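Local coordinates for protein ornithine carbamoyltransferase (Gloeobacter violaceus, PDB 3GD5) that probably catalyses the reversible transfer of the carbamoyl group from carbamoyl phosphate to ornithine, giving citrulline and phosphate in arginine biosynthesis, at residues 58-61 / 62-65; 109-113 / 114-118; 135-138 / 139-142; 144-147 / 148-152; 297-300 / 301-304. One frame throughout, in Å; residues are numbered along the deposited sequence.

Contact 1: residues 58-61 / 62-65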
loop_
_atom_site.group_PDB
_atom_site.type_symbol
_atom_site.label_atom_id
_atom_site.label_comp_id
_atom_site.label_asym_id
_atom_site.label_seq_id
_atom_site.Cartn_x
_atom_site.Cartn_y
_atom_site.Cartn_z
ATOM N N ALA A 58 -2.426 16.712 -4.344
ATOM C CA ALA A 58 -3.859 16.973 -4.365
ATOM C C ALA A 58 -4.235 18.194 -3.532
ATOM O O ALA A 58 -3.628 18.464 -2.494
ATOM C CB ALA A 58 -4.624 15.743 -3.865
ATOM N N SER A 59 -5.228 18.934 -4.010
ATOM C CA SER A 59 -5.736 20.109 -3.310
ATOM C C SER A 59 -7.124 20.407 -3.853
ATOM O O SER A 59 -7.276 21.148 -4.824
ATOM C CB SER A 59 -4.826 21.318 -3.524
ATOM O OG SER A 59 -5.355 22.467 -2.873
ATOM N N THR A 60 -8.129 19.806 -3.226
ATOM C CA THR A 60 -9.511 19.979 -3.639
ATOM C C THR A 60 -9.891 21.445 -3.583
ATOM O O THR A 60 -10.627 21.943 -4.434
ATOM C CB THR A 60 -10.463 19.163 -2.731
ATOM O OG1 THR A 60 -10.037 17.796 -2.707
ATOM C CG2 THR A 60 -11.893 19.213 -3.258
ATOM N N ARG A 61 -9.376 22.130 -2.571
ATOM C CA ARG A 61 -9.634 23.548 -2.374
ATOM C C ARG A 61 -9.197 24.307 -3.620
ATOM O O ARG A 61 -9.972 25.044 -4.236
ATOM C CB ARG A 61 -8.833 24.035 -1.172
ATOM C CG ARG A 61 -9.128 25.444 -0.715
ATOM C CD ARG A 61 -8.163 25.803 0.411
ATOM N NE ARG A 61 -8.226 24.824 1.495
ATOM C CZ ARG A 61 -9.273 24.670 2.302
ATOM N NH1 ARG A 61 -10.347 25.435 2.151
ATOM N NH2 ARG A 61 -9.246 23.750 3.258
ATOM N N THR A 62 -7.942 24.116 -3.996
ATOM C CA THR A 62 -7.426 24.795 -5.165
ATOM C C THR A 62 -8.132 24.312 -6.417
ATOM O O THR A 62 -8.526 25.117 -7.258
ATOM C CB THR A 62 -5.921 24.564 -5.325
ATOM O OG1 THR A 62 -5.254 24.986 -4.130
ATOM C CG2 THR A 62 -5.384 25.366 -6.510
ATOM N N ARG A 63 -8.316 23.001 -6.534
ATOM C CA ARG A 63 -8.960 22.449 -7.718
ATOM C C ARG A 63 -10.371 22.974 -7.941
ATOM O O ARG A 63 -10.735 23.289 -9.068
ATOM C CB ARG A 63 -8.968 20.915 -7.671
ATOM C CG ARG A 63 -9.455 20.267 -8.973
ATOM C CD ARG A 63 -8.982 18.813 -9.093
ATOM N NE ARG A 63 -9.476 17.969 -8.005
ATOM C CZ ARG A 63 -10.757 17.683 -7.805
ATOM N NH1 ARG A 63 -11.687 18.168 -8.619
ATOM N NH2 ARG A 63 -11.109 16.920 -6.786
ATOM N N VAL A 64 -11.161 23.088 -6.876
ATOM C CA VAL A 64 -12.525 23.590 -7.025
ATOM C C VAL A 64 -12.558 25.079 -7.386
ATOM O O VAL A 64 -13.298 25.491 -8.285
ATOM C CB VAL A 64 -13.366 23.355 -5.740
ATOM C CG1 VAL A 64 -12.687 24.001 -4.550
ATOM C CG2 VAL A 64 -14.770 23.925 -5.917
ATOM N N SER A 65 -11.759 25.889 -6.704
ATOM C CA SER A 65 -11.740 27.322 -6.995
ATOM C C SER A 65 -11.299 27.596 -8.442
ATOM O O SER A 65 -11.857 28.461 -9.112
ATOM C CB SER A 65 -10.830 28.070 -6.003
ATOM O OG SER A 65 -9.493 27.601 -6.049
#
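Ser59 and Thr62 meet through their hydroxyls at the first turn of helix 60-72. Ser59 OG and Thr62 OG1 are 2.8 Å apart and hydrogen-bonded, and either may be the donor. Starting from the backbone, Ser59 CB already lies against Thr62, 3.9 Å from Thr62 CB. OG then swings anti to its own backbone N (chi1 178°), and this turns the hydroxyl to the Thr62 side chain. Ser59 OG also comes 3.3 Å from Thr62 CB. Ser59 is the N-cap residue, and its carbonyl begins the helical bonding: Arg63 N reaches Ser59 O at 2.7 Å, nearly straight. Val64 N takes Thr60 O in the same way at 2.7 Å, and Ser65 N takes Arg61 O at 3.2 Å.

This is the helix start of the Ser-Thr-Arg-Thr motif of the carbamoyltransferases. By similarity, residues 59 to 62 bind carbamoyl phosphate. The helix follows strand 50-55 in a beta-alpha-beta unit, and its N-terminal end would probably draw the phosphate.

The two arginines leave the turn for other partners. Arg61 forms a salt bridge with Glu91 of the second subunit. Arg63 passes its CB 3.3 Å from Ser59 O, and its guanidinium bonds through NH2 to the backbone O of Asp79 of the second subunit. On the next turn Ser65 OG accepts a bond from Gln304 of helix 293-312.

Contact 2: residues 109-113 / 114-118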
loop_
_atom_site.group_PDB
_atom_site.type_symbol
_atom_site.label_atom_id
_atom_site.label_comp_id
_atom_site.label_asym_id
_atom_site.label_seq_id
_atom_site.Cartn_x
_atom_site.Cartn_y
_atom_site.Cartn_z
ATOM N N ILE A 109 -0.736 24.849 -12.235
ATOM C CA ILE A 109 -0.005 23.753 -11.629
ATOM C C ILE A 109 0.550 23.892 -10.218
ATOM O O ILE A 109 1.029 24.946 -9.802
ATOM C CB ILE A 109 1.128 23.256 -12.580
ATOM C CG1 ILE A 109 2.422 23.057 -11.807
ATOM C CG2 ILE A 109 1.290 24.190 -13.765
ATOM C CD1 ILE A 109 3.526 22.516 -12.650
ATOM N N ARG A 110 0.475 22.772 -9.503
ATOM C CA ARG A 110 0.940 22.639 -8.132
ATOM C C ARG A 110 2.151 21.720 -8.050
ATOM O O ARG A 110 2.020 20.513 -8.240
ATOM C CB ARG A 110 -0.146 22.016 -7.264
ATOM C CG ARG A 110 -0.967 22.972 -6.448
ATOM C CD ARG A 110 -1.274 22.325 -5.110
ATOM N NE ARG A 110 -0.033 21.998 -4.414
ATOM C CZ ARG A 110 0.034 21.501 -3.181
ATOM N NH1 ARG A 110 -1.075 21.257 -2.489
ATOM N NH2 ARG A 110 1.221 21.276 -2.630
ATOM N N THR A 111 3.322 22.279 -7.773
ATOM C CA THR A 111 4.524 21.460 -7.617
ATOM C C THR A 111 5.118 21.829 -6.274
ATOM O O THR A 111 4.558 22.649 -5.548
ATOM C CB THR A 111 5.599 21.733 -8.695
ATOM O OG1 THR A 111 5.972 23.116 -8.660
ATOM C CG2 THR A 111 5.089 21.378 -10.067
ATOM N N PHE A 112 6.245 21.220 -5.942
ATOM C CA PHE A 112 6.913 21.507 -4.686
ATOM C C PHE A 112 8.021 22.514 -4.958
ATOM O O PHE A 112 8.148 23.526 -4.272
ATOM C CB PHE A 112 7.490 20.219 -4.091
ATOM C CG PHE A 112 6.452 19.172 -3.808
ATOM C CD1 PHE A 112 5.482 19.385 -2.831
ATOM C CD2 PHE A 112 6.408 17.998 -4.553
ATOM C CE1 PHE A 112 4.478 18.443 -2.597
ATOM C CE2 PHE A 112 5.410 17.049 -4.330
ATOM C CZ PHE A 112 4.440 17.274 -3.348
ATOM N N ALA A 113 8.819 22.241 -5.977
ATOM C CA ALA A 113 9.908 23.141 -6.316
ATOM C C ALA A 113 9.494 24.169 -7.367
ATOM O O ALA A 113 8.887 23.827 -8.381
ATOM C CB ALA A 113 11.108 22.340 -6.808
ATOM N N GLN A 114 9.828 25.428 -7.112
ATOM C CA GLN A 114 9.520 26.512 -8.033
ATOM C C GLN A 114 10.189 26.207 -9.372
ATOM O O GLN A 114 9.633 26.472 -10.436
ATOM C CB GLN A 114 10.065 27.838 -7.483
ATOM C CG GLN A 114 9.666 29.081 -8.269
ATOM C CD GLN A 114 8.226 29.495 -8.016
ATOM O OE1 GLN A 114 7.637 29.119 -7.008
ATOM N NE2 GLN A 114 7.660 30.288 -8.921
ATOM N N THR A 115 11.387 25.639 -9.308
ATOM C CA THR A 115 12.135 25.321 -10.517
ATOM C C THR A 115 11.380 24.380 -11.451
ATOM O O THR A 115 11.376 24.581 -12.667
ATOM C CB THR A 115 13.529 24.725 -10.174
ATOM O OG1 THR A 115 14.250 24.474 -11.385
ATOM C CG2 THR A 115 13.392 23.433 -9.387
ATOM N N GLU A 116 10.737 23.358 -10.891
ATOM C CA GLU A 116 9.976 22.420 -11.713
ATOM C C GLU A 116 8.821 23.151 -12.398
ATOM O O GLU A 116 8.480 22.860 -13.543
ATOM C CB GLU A 116 9.426 21.271 -10.865
ATOM C CG GLU A 116 8.514 20.333 -11.656
ATOM C CD GLU A 116 8.219 19.032 -10.932
ATOM O OE1 GLU A 116 7.758 19.078 -9.773
ATOM O OE2 GLU A 116 8.443 17.960 -11.530
ATOM N N LEU A 117 8.226 24.103 -11.684
ATOM C CA LEU A 117 7.121 24.893 -12.218
ATOM C C LEU A 117 7.606 25.652 -13.444
ATOM O O LEU A 117 6.882 25.813 -14.426
ATOM C CB LEU A 117 6.625 25.900 -11.171
ATOM C CG LEU A 117 5.516 26.845 -11.641
ATOM C CD1 LEU A 117 4.285 26.009 -11.966
ATOM C CD2 LEU A 117 5.194 27.891 -10.566
ATOM N N GLU A 118 8.844 26.119 -13.372
ATOM C CA GLU A 118 9.444 26.880 -14.455
ATOM C C GLU A 118 9.719 25.983 -15.662
ATOM O O GLU A 118 9.623 26.428 -16.808
ATOM C CB GLU A 118 10.715 27.559 -13.933
ATOM C CG GLU A 118 10.418 28.424 -12.701
ATOM C CD GLU A 118 11.659 28.950 -11.998
ATOM O OE1 GLU A 118 12.601 28.158 -11.773
ATOM O OE2 GLU A 118 11.681 30.152 -11.650
#
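Ile109 and Leu117 form the tight side of this contact, between the end of strand 106-110 and the first turn of helix 114-124. Leu117 CD1 lies 3.5 Å from Ile109 CG1, closer than usual for two carbons. Ile109 CD1 touches the same methyl at 3.6 Å, with the two side chains sliding past each other in opposite directions. Both residues are buried.

Thr111 ties into this tight side, its OG1 3.8 Å from Leu117 CB. The same OG1 donates to Ala113 O at 3.0 Å, from above the carbonyl plane. OG1 sits between the backbone N and the carbonyl carbon (chi1 58°), which leaves CG2 beside the backbone N and facing Glu116, 3.5 Å from Glu116 OE1. With an alanine here the hydroxyl and methyl are gone; Ala113 O would probably lose its side-chain donor, and a gap would open beside Glu116 and Leu117.

The helix bonds start at the N-cap residue Ala113. Its O receives Glu116 N at 3.2 Å and Leu117 N at 3.4 Å, both weakly. The outer side is looser: Ala113 CB touches CG2 of the exposed Thr115 at 3.6 Å.

Gln114 turns its amide to Thr133 and to the backbone O of Leu17. The turn belongs to the beta-alpha-beta unit formed with strand 128-130. Leu117 and Ile109 both pack on Val128 of that strand, and Ile109 also reaches Val54 of strand 50-55.

Contact 3: residues 135-138 / 139-142; sequences HEHP and CQVV
The His-Pro-Cys-Gln motif of the ornithine carbamoyltransferases opens helix 138-152, and by similarity it binds carbamoyl phosphate. His137 is the N-cap residue and Pro138 the first residue of the helix. Across the turn, CB of Gln140 lies over one face of the His137 ring. Gln140 CB stands 3.4 Å from the ring centroid and only 3° off its normal, a CH-pi contact. CG of His137 is anti to its backbone N (chi1 -165°), and this lays the ring beneath Gln140. The ring and the Gln140 amide planes are 77° apart, so the amide is steeply inclined to the ring and does not stack on it.

The backbone closes the turn. His137 O receives Gln140 N at 3.3 Å and Val141 N at 3.4 Å, both weak bonds. Pro138 O receives Val142 N at 3.0 Å, and Val142 CG1 rests 3.2 Å from the same oxygen. Pro138 has no N-H to give, which suits the first turn of a helix, where such a donor has no helical acceptor.

A serine in place of His137 would remove the flat face under Gln140 CB, and the Gln140 side chain would probably be freer to shift.

Beyond CB, Gln140 is held at both ends of its amide. OE1 accepts from Arg300 NE, and NE2 donates to Asp144 one turn on. All the residues that touch here are buried near the centre of the chain. They form a helix N-terminus at what is probably the carbamoyl phosphate site, as in other carbamoyltransferases, with Arg300 of helix 293-312 beside it.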
loop_
_atom_site.group_PDB
_atom_site.type_symbol
_atom_site.label_atom_id
_atom_site.label_comp_id
_atom_site.label_asym_id
_atom_site.label_seq_id
_atom_site.Cartn_x
_atom_site.Cartn_y
_atom_site.Cartn_z
ATOM N N HIS A 135 7.610 27.533 -2.590
ATOM C CA HIS A 135 8.107 28.901 -2.533
ATOM C C HIS A 135 7.071 30.031 -2.490
ATOM O O HIS A 135 7.265 31.013 -1.771
ATOM C CB HIS A 135 9.046 29.152 -3.716
ATOM C CG HIS A 135 9.845 30.408 -3.586
ATOM N ND1 HIS A 135 10.799 30.583 -2.605
ATOM C CD2 HIS A 135 9.813 31.565 -4.291
ATOM C CE1 HIS A 135 11.319 31.792 -2.709
ATOM N NE2 HIS A 135 10.739 32.408 -3.724
ATOM N N GLU A 136 5.988 29.908 -3.256
ATOM C CA GLU A 136 4.971 30.962 -3.300
ATOM C C GLU A 136 3.543 30.476 -3.536
ATOM O O GLU A 136 3.308 29.310 -3.843
ATOM C CB GLU A 136 5.315 31.979 -4.400
ATOM C CG GLU A 136 5.862 33.303 -3.895
ATOM C CD GLU A 136 5.971 34.350 -4.989
ATOM O OE1 GLU A 136 7.051 34.463 -5.603
ATOM O OE2 GLU A 136 4.972 35.052 -5.245
ATOM N N HIS A 137 2.596 31.397 -3.398
ATOM C CA HIS A 137 1.181 31.109 -3.601
ATOM C C HIS A 137 0.538 32.429 -4.032
ATOM O O HIS A 137 -0.242 33.034 -3.295
ATOM C CB HIS A 137 0.551 30.596 -2.297
ATOM C CG HIS A 137 -0.786 29.947 -2.487
ATOM N ND1 HIS A 137 -1.465 29.324 -1.461
ATOM C CD2 HIS A 137 -1.560 29.809 -3.585
ATOM C CE1 HIS A 137 -2.600 28.827 -1.921
ATOM N NE2 HIS A 137 -2.682 29.107 -3.208
ATOM N N PRO A 138 0.871 32.890 -5.244
ATOM C CA PRO A 138 0.387 34.133 -5.854
ATOM C C PRO A 138 -1.124 34.332 -5.863
ATOM O O PRO A 138 -1.627 35.379 -5.440
ATOM C CB PRO A 138 0.942 34.058 -7.273
ATOM C CG PRO A 138 2.199 33.284 -7.098
ATOM C CD PRO A 138 1.780 32.184 -6.164
ATOM N N CYS A 139 -1.842 33.332 -6.359
ATOM C CA CYS A 139 -3.289 33.419 -6.450
ATOM C C CYS A 139 -3.955 33.624 -5.114
ATOM O O CYS A 139 -4.935 34.353 -5.031
ATOM C CB CYS A 139 -3.857 32.185 -7.152
ATOM S SG CYS A 139 -3.421 32.113 -8.938
ATOM N N GLN A 140 -3.431 32.993 -4.068
ATOM C CA GLN A 140 -4.007 33.156 -2.735
ATOM C C GLN A 140 -3.945 34.633 -2.344
ATOM O O GLN A 140 -4.942 35.229 -1.926
ATOM C CB GLN A 140 -3.227 32.327 -1.711
ATOM C CG GLN A 140 -3.659 32.545 -0.260
ATOM C CD GLN A 140 -5.093 32.125 -0.010
ATOM O OE1 GLN A 140 -5.484 30.992 -0.327
ATOM N NE2 GLN A 140 -5.891 33.030 0.560
ATOM N N VAL A 141 -2.764 35.215 -2.499
ATOM C CA VAL A 141 -2.549 36.610 -2.151
ATOM C C VAL A 141 -3.401 37.594 -2.941
ATOM O O VAL A 141 -3.880 38.570 -2.366
ATOM C CB VAL A 141 -1.045 36.975 -2.272
ATOM C CG1 VAL A 141 -0.841 38.507 -2.181
ATOM C CG2 VAL A 141 -0.277 36.279 -1.156
ATOM N N VAL A 142 -3.607 37.353 -4.239
ATOM C CA VAL A 142 -4.430 38.267 -5.021
ATOM C C VAL A 142 -5.853 38.226 -4.461
ATOM O O VAL A 142 -6.593 39.213 -4.511
ATOM C CB VAL A 142 -4.436 37.912 -6.548
ATOM C CG1 VAL A 142 -3.002 37.762 -7.063
ATOM C CG2 VAL A 142 -5.224 36.650 -6.802
#

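Contact 4: residues 144-147 / 148-152; sequences DLLT and IRENF
Leu146 lays its CD2 methyl against the carboxylate end of Glu150, one turn along helix 138-152. Leu146 CD2 is 3.5 Å from Glu150 CD, and the two side chains meet at a slant. CG of Leu146 lies anti to the backbone N (chi1 -155°). CD1 continues the extended chain, and the side branch CD2 turns to Glu150. The oxygens of the Glu150 carboxylate are held from outside. OE2 makes salt bridges with Lys38 and Arg39, and OE1 accepts from Asn299. The methyl thus lies beside a carboxylate whose charge is probably largely balanced by the lysine and the arginine.

Ile148 packs on the backbone of the turn before it. Its CG1 is 3.3 Å from Asp144 O, the oxygen that also accepts Ile148 N at 2.8 Å. Arg149 N bonds to Leu145 O at 2.9 Å, nearly straight. Near the end the pattern tightens: Ile148 O receives both Asn151 N and Phe152 N, while Asn151 N reaches Thr147 O only weakly.

The side chains of Thr147 and Asn151 lie side by side and point the same way. Thr147 OG1 bonds back to Ala143 O and also takes a bond from Asn299 ND2. Asp144 OD2 bonds to Tyr230, while its other oxygen serves Gln140.

The helix is wedged between several elements. Leu145 and Leu146 face helix 24-39, Ile148 faces strands 228-231 and 268-271, and Thr147 and Glu150 meet helix 293-312.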
loop_
_atom_site.group_PDB
_atom_site.type_symbol
_atom_site.label_atom_id
_atom_site.label_comp_id
_atom_site.label_asym_id
_atom_site.label_seq_id
_atom_site.Cartn_x
_atom_site.Cartn_y
_atom_site.Cartn_z
ATOM N N ASP A 144 -6.528 37.590 -1.217
ATOM C CA ASP A 144 -6.476 38.256 0.077
ATOM C C ASP A 144 -6.533 39.770 -0.110
ATOM O O ASP A 144 -7.297 40.461 0.574
ATOM C CB ASP A 144 -5.194 37.867 0.825
ATOM C CG ASP A 144 -5.033 36.355 0.966
ATOM O OD1 ASP A 144 -6.042 35.662 1.250
ATOM O OD2 ASP A 144 -3.892 35.866 0.811
ATOM N N LEU A 145 -5.718 40.268 -1.040
ATOM C CA LEU A 145 -5.639 41.691 -1.354
ATOM C C LEU A 145 -7.015 42.213 -1.744
ATOM O O LEU A 145 -7.442 43.264 -1.277
ATOM C CB LEU A 145 -4.649 41.907 -2.501
ATOM C CG LEU A 145 -3.283 42.556 -2.233
ATOM C CD1 LEU A 145 -2.760 42.231 -0.853
ATOM C CD2 LEU A 145 -2.310 42.095 -3.309
ATOM N N LEU A 146 -7.706 41.452 -2.589
ATOM C CA LEU A 146 -9.041 41.795 -3.060
ATOM C C LEU A 146 -10.025 41.797 -1.891
ATOM O O LEU A 146 -11.012 42.533 -1.890
ATOM C CB LEU A 146 -9.483 40.770 -4.108
ATOM C CG LEU A 146 -10.518 41.120 -5.178
ATOM C CD1 LEU A 146 -10.825 39.856 -5.969
ATOM C CD2 LEU A 146 -11.790 41.666 -4.557
ATOM N N THR A 147 -9.754 40.967 -0.893
ATOM C CA THR A 147 -10.625 40.895 0.267
ATOM C C THR A 147 -10.385 42.106 1.163
ATOM O O THR A 147 -11.331 42.704 1.663
ATOM C CB THR A 147 -10.379 39.608 1.079
ATOM O OG1 THR A 147 -10.556 38.466 0.229
ATOM C CG2 THR A 147 -11.362 39.519 2.249
ATOM N N ILE A 148 -9.116 42.462 1.355
ATOM C CA ILE A 148 -8.754 43.606 2.188
ATOM C C ILE A 148 -9.360 44.857 1.574
ATOM O O ILE A 148 -9.975 45.661 2.271
ATOM C CB ILE A 148 -7.216 43.774 2.290
ATOM C CG1 ILE A 148 -6.606 42.548 2.977
ATOM C CG2 ILE A 148 -6.871 45.036 3.073
ATOM C CD1 ILE A 148 -5.094 42.602 3.111
ATOM N N ARG A 149 -9.193 45.002 0.263
ATOM C CA ARG A 149 -9.737 46.140 -0.466
ATOM C C ARG A 149 -11.243 46.258 -0.226
ATOM O O ARG A 149 -11.745 47.333 0.074
ATOM C CB ARG A 149 -9.437 45.985 -1.964
ATOM C CG ARG A 149 -10.382 46.738 -2.906
ATOM C CD ARG A 149 -10.229 48.251 -2.860
ATOM N NE ARG A 149 -8.949 48.704 -3.403
ATOM C CZ ARG A 149 -8.703 49.956 -3.785
ATOM N NH1 ARG A 149 -7.509 50.291 -4.266
ATOM N NH2 ARG A 149 -9.659 50.874 -3.702
ATOM N N GLU A 150 -11.962 45.149 -0.347
ATOM C CA GLU A 150 -13.407 45.163 -0.139
ATOM C C GLU A 150 -13.779 45.519 1.299
ATOM O O GLU A 150 -14.908 45.934 1.558
ATOM C CB GLU A 150 -14.019 43.802 -0.491
ATOM C CG GLU A 150 -13.787 43.352 -1.927
ATOM C CD GLU A 150 -14.429 42.000 -2.234
ATOM O OE1 GLU A 150 -14.244 41.056 -1.433
ATOM O OE2 GLU A 150 -15.111 41.883 -3.281
ATOM N N ASN A 151 -12.845 45.355 2.232
ATOM C CA ASN A 151 -13.121 45.667 3.633
ATOM C C ASN A 151 -12.752 47.084 4.081
ATOM O O ASN A 151 -13.401 47.641 4.969
ATOM C CB ASN A 151 -12.424 44.670 4.565
ATOM C CG ASN A 151 -13.197 43.378 4.722
ATOM O OD1 ASN A 151 -13.177 42.515 3.841
ATOM N ND2 ASN A 151 -13.896 43.240 5.845
ATOM N N PHE A 152 -11.717 47.665 3.486
ATOM C CA PHE A 152 -11.299 49.003 3.879
ATOM C C PHE A 152 -11.396 50.034 2.755
ATOM O O PHE A 152 -11.087 51.210 2.953
ATOM C CB PHE A 152 -9.867 48.971 4.416
ATOM C CG PHE A 152 -9.692 48.119 5.641
ATOM C CD1 PHE A 152 -9.331 46.779 5.529
ATOM C CD2 PHE A 152 -9.877 48.658 6.910
ATOM C CE1 PHE A 152 -9.152 45.989 6.662
ATOM C CE2 PHE A 152 -9.701 47.877 8.054
ATOM C CZ PHE A 152 -9.337 46.541 7.930
#

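Contact 5: residues 297-300 / 301-304; sequences AENR and LHAQ
Glu298 and His302 are joined by a His-carboxylate hydrogen bond along helix 293-312, the long C-terminal helix that packs on the carbamoyl phosphate domain. His302 NE2 donates to Glu298 OE2 at 2.8 Å with an angle of 166°. The carboxylate uses the anti lone pair of OE2, and that oxygen lies in the ring plane. The carboxylate itself is turned 66° from the ring. Asn299 OD1 also meets the ring at its edge, 3.4 Å from His302 CD2.

Other groups set these in place. Glu298 OE1 forms a salt bridge with Arg102 of the second subunit. Asn299 OD1 accepts from Lys38.

Arg300, which by similarity binds carbamoyl phosphate, crosses Gln304 at a slant, with guanidinium and amide planes 71° apart. Arg300 NH1 and Gln304 OE1 are modelled too close, so their pairing is doubtful. Arg300 and Gln304 have their main partners in Gln140 and Ser65.

The backbone is locally tighter at Leu301, whose N bonds to Glu298 O at 3.0 Å. Beyond it the four-residue pattern holds. Gln304 N bonds to Arg300 O at 3.0 Å. Ala303 N bonds to Asn299 O at 2.9 Å. Ala303 CB lies 3.1 Å from Asn299 O.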
loop_
_atom_site.group_PDB
_atom_site.type_symbol
_atom_site.label_atom_id
_atom_site.label_comp_id
_atom_site.label_asym_id
_atom_site.label_seq_id
_atom_site.Cartn_x
_atom_site.Cartn_y
_atom_site.Cartn_z
ATOM N N ALA A 297 -11.945 33.095 1.233
ATOM C CA ALA A 297 -11.942 31.829 0.495
ATOM C C ALA A 297 -12.733 31.953 -0.813
ATOM O O ALA A 297 -12.279 31.500 -1.877
ATOM C CB ALA A 297 -12.528 30.711 1.373
ATOM N N GLU A 298 -13.915 32.558 -0.736
ATOM C CA GLU A 298 -14.726 32.757 -1.928
ATOM C C GLU A 298 -13.940 33.576 -2.951
ATOM O O GLU A 298 -14.038 33.339 -4.157
ATOM C CB GLU A 298 -16.024 33.506 -1.600
ATOM C CG GLU A 298 -16.923 33.703 -2.818
ATOM C CD GLU A 298 -18.063 34.690 -2.582
ATOM O OE1 GLU A 298 -18.733 34.608 -1.526
ATOM O OE2 GLU A 298 -18.299 35.544 -3.464
ATOM N N ASN A 299 -13.160 34.541 -2.469
ATOM C CA ASN A 299 -12.381 35.379 -3.371
ATOM C C ASN A 299 -11.278 34.647 -4.127
ATOM O O ASN A 299 -10.652 35.233 -5.017
ATOM C CB ASN A 299 -11.793 36.585 -2.634
ATOM C CG ASN A 299 -12.789 37.712 -2.487
ATOM O OD1 ASN A 299 -13.701 37.850 -3.301
ATOM N ND2 ASN A 299 -12.613 38.535 -1.460
ATOM N N ARG A 300 -11.029 33.382 -3.788
ATOM C CA ARG A 300 -10.021 32.617 -4.528
ATOM C C ARG A 300 -10.608 32.442 -5.927
ATOM O O ARG A 300 -9.901 32.435 -6.931
ATOM C CB ARG A 300 -9.784 31.231 -3.903
ATOM C CG ARG A 300 -9.163 31.240 -2.506
ATOM C CD ARG A 300 -7.682 31.605 -2.514
ATOM N NE ARG A 300 -6.816 30.427 -2.527
ATOM C CZ ARG A 300 -6.721 29.581 -3.546
ATOM N NH1 ARG A 300 -7.435 29.792 -4.635
ATOM N NH2 ARG A 300 -5.932 28.522 -3.473
ATOM N N LEU A 301 -11.924 32.305 -5.982
ATOM C CA LEU A 301 -12.615 32.120 -7.254
ATOM C C LEU A 301 -12.577 33.379 -8.134
ATOM O O LEU A 301 -12.231 33.321 -9.321
ATOM C CB LEU A 301 -14.070 31.714 -6.996
ATOM C CG LEU A 301 -15.065 31.920 -8.140
ATOM C CD1 LEU A 301 -14.591 31.156 -9.343
ATOM C CD2 LEU A 301 -16.462 31.475 -7.723
ATOM N N HIS A 302 -12.944 34.510 -7.547
ATOM C CA HIS A 302 -12.969 35.767 -8.290
ATOM C C HIS A 302 -11.563 36.192 -8.699
ATOM O O HIS A 302 -11.359 36.728 -9.782
ATOM C CB HIS A 302 -13.646 36.847 -7.445
ATOM C CG HIS A 302 -15.004 36.450 -6.958
ATOM N ND1 HIS A 302 -16.037 36.137 -7.817
ATOM C CD2 HIS A 302 -15.487 36.269 -5.706
ATOM C CE1 HIS A 302 -17.097 35.777 -7.114
ATOM N NE2 HIS A 302 -16.790 35.850 -5.830
ATOM N N ALA A 303 -10.591 35.929 -7.842
ATOM C CA ALA A 303 -9.219 36.294 -8.157
ATOM C C ALA A 303 -8.679 35.427 -9.288
ATOM O O ALA A 303 -8.023 35.927 -10.211
ATOM C CB ALA A 303 -8.338 36.156 -6.926
ATOM N N GLN A 304 -8.942 34.124 -9.214
ATOM C CA GLN A 304 -8.461 33.215 -10.243
ATOM C C GLN A 304 -9.140 33.439 -11.597
ATOM O O GLN A 304 -8.520 33.223 -12.638
ATOM C CB GLN A 304 -8.588 31.762 -9.757
ATOM C CG GLN A 304 -7.420 31.392 -8.851
ATOM C CD GLN A 304 -7.730 30.298 -7.846
ATOM O OE1 GLN A 304 -7.064 30.205 -6.828
ATOM N NE2 GLN A 304 -8.727 29.466 -8.131
#

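From the N terminus the five contacts follow in series, and none nests in or crosses another. Contact 1 closes the turn from strand 50-55 into helix 60-72. Contact 2 does the same from strand 106-110 into helix 114-124, and the two touch where Arg110 packs on Ala58 and Ser59. Contact 3 ends the loop after strand 128-130 and starts helix 138-152, with His135 beside Gln114 of contact 2. Contact 4 continues that helix to its C-terminal end. Contact 5 returns late in the chain on helix 293-312. It touches contacts 1, 3 and 4, so the C-terminal helix is tied to helices 60-72 and 138-152, around what is by similarity the carbamoyl phosphate site.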